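Local coordinates for fiber protein (Raptor siadenovirus a, PDB 5FJL) that forms the adenovirus fibre, whose trimeric head domain, the part in this structure, probably attaches the virion to a receptor on the host cell, at residues Leu137-Val140 with Pro144-Val147. Sequence-based numbering, arbitrary orientation.
Sequences LTDV and PFLV
L137 and F145 face each other as an antiparallel hydrogen-bonded pair, joined by two backbone bonds: L137 N to F145 O at 3.0 Å and F145 N to L137 O at 2.8 Å.

The tightly packed part lies on the face that carries the side chains of L137, F145 and V147. There CD1 of L137 meets CG2 of V147 at 3.8 Å, branch against branch; the beta branching of valine suits an extended strand. F145 sits next to D139, the two side chains running alongside each other, and its large apolar ring also packs on L101 and P103 of strand 99-103. With CG of D139 anti to the backbone N (chi1 -164°), the carboxylate is carried beside the ring, and OD2 lies 3.6 Å from CE1 of F145, the two planes 39° apart. Three backbone N-H groups satisfy this buried acid, whose short side chain offers them both oxygens: OD1 accepts from D141 N and from N76 N of the second subunit, OD2 from G77 N of that subunit. The same subunit covers the apolar face, with V74 on F145 and L72 on L137.

The other side is looser. T138 and P144 form a non-hydrogen-bonded pair whose side chains make no close contact; T138 OG1 hydrogen-bonds to N111 OD1, and proline suits P144 because its missing N-H is not needed for this pairing. Beyond them V140 is exposed, though its backbone hydrogen-bonds to the second subunit. This is the closing end of an antiparallel beta hairpin, strands 127-138 and 144-149, set at a subunit interface of the trimeric fibre head.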
loop_
_atom_site.group_PDB
_atom_site.type_symbol
_atom_site.label_atom_id
_atom_site.label_comp_id
_atom_site.label_asym_id
_atom_site.label_seq_id
_atom_site.Cartn_x
_atom_site.Cartn_y
_atom_site.Cartn_z
ATOM N N LEU A 137 -2.549 -11.091 -12.697
ATOM C CA LEU A 137 -1.821 -12.371 -12.857
ATOM C C LEU A 137 -2.309 -13.035 -14.144
ATOM O O LEU A 137 -3.397 -12.760 -14.607
ATOM C CB LEU A 137 -2.091 -13.281 -11.677
ATOM C CG LEU A 137 -1.598 -12.844 -10.304
ATOM C CD1 LEU A 137 -2.074 -13.840 -9.256
ATOM C CD2 LEU A 137 -0.082 -12.718 -10.269
ATOM N N THR A 138 -1.482 -13.884 -14.725
ATOM C CA THR A 138 -1.892 -14.689 -15.885
ATOM C C THR A 138 -1.902 -16.134 -15.458
ATOM O O THR A 138 -0.948 -16.632 -14.878
ATOM C CB THR A 138 -0.922 -14.519 -17.034
ATOM O OG1 THR A 138 -0.780 -13.153 -17.347
ATOM C CG2 THR A 138 -1.397 -15.248 -18.304
ATOM N N ASP A 139 -3.003 -16.809 -15.766
ATOM C CA ASP A 139 -3.194 -18.239 -15.474
ATOM C C ASP A 139 -2.185 -19.038 -16.300
ATOM O O ASP A 139 -1.735 -18.582 -17.352
ATOM C CB ASP A 139 -4.641 -18.582 -15.843
ATOM C CG ASP A 139 -5.153 -19.909 -15.267
ATOM O OD1 ASP A 139 -4.482 -20.967 -15.426
ATOM O OD2 ASP A 139 -6.250 -19.913 -14.681
ATOM N N VAL A 140 -1.800 -20.216 -15.800
ATOM C CA VAL A 140 -0.990 -21.138 -16.635
ATOM C C VAL A 140 -1.655 -21.365 -18.010
ATOM O O VAL A 140 -0.964 -21.468 -19.031
ATOM C CB VAL A 140 -0.690 -22.496 -15.940
ATOM C CG1 VAL A 140 0.098 -22.287 -14.660
ATOM C CG2 VAL A 140 -1.948 -23.295 -15.668
ATOM N N PRO A 144 -5.917 -13.916 -18.554
ATOM C CA PRO A 144 -5.622 -12.790 -17.620
ATOM C C PRO A 144 -6.643 -12.731 -16.495
ATOM O O PRO A 144 -7.852 -12.894 -16.714
ATOM C CB PRO A 144 -5.715 -11.533 -18.502
ATOM C CG PRO A 144 -6.468 -11.956 -19.712
ATOM C CD PRO A 144 -6.474 -13.430 -19.829
ATOM N N PHE A 145 -6.148 -12.474 -15.275
ATOM C CA PHE A 145 -6.991 -12.266 -14.117
ATOM C C PHE A 145 -6.574 -11.008 -13.357
ATOM O O PHE A 145 -5.395 -10.644 -13.339
ATOM C CB PHE A 145 -6.847 -13.414 -13.119
ATOM C CG PHE A 145 -7.650 -14.638 -13.470
ATOM C CD1 PHE A 145 -7.120 -15.570 -14.316
ATOM C CD2 PHE A 145 -8.901 -14.849 -12.933
ATOM C CE1 PHE A 145 -7.857 -16.715 -14.632
ATOM C CE2 PHE A 145 -9.644 -15.977 -13.238
ATOM C CZ PHE A 145 -9.101 -16.902 -14.089
ATOM N N LEU A 146 -7.567 -10.381 -12.761
ATOM C CA LEU A 146 -7.337 -9.440 -11.638
ATOM C C LEU A 146 -7.757 -10.127 -10.363
ATOM O O LEU A 146 -8.877 -10.628 -10.251
ATOM C CB LEU A 146 -8.152 -8.166 -11.861
ATOM C CG LEU A 146 -8.060 -7.099 -10.745
ATOM C CD1 LEU A 146 -6.625 -6.677 -10.467
ATOM C CD2 LEU A 146 -8.909 -5.872 -11.086
ATOM N N VAL A 147 -6.856 -10.196 -9.392
ATOM C CA VAL A 147 -7.089 -10.884 -8.137
ATOM C C VAL A 147 -7.183 -9.846 -7.040
ATOM O O VAL A 147 -6.371 -8.905 -7.030
ATOM C CB VAL A 147 -5.923 -11.838 -7.820
ATOM C CG1 VAL A 147 -6.126 -12.536 -6.482
ATOM C CG2 VAL A 147 -5.741 -12.833 -8.975
#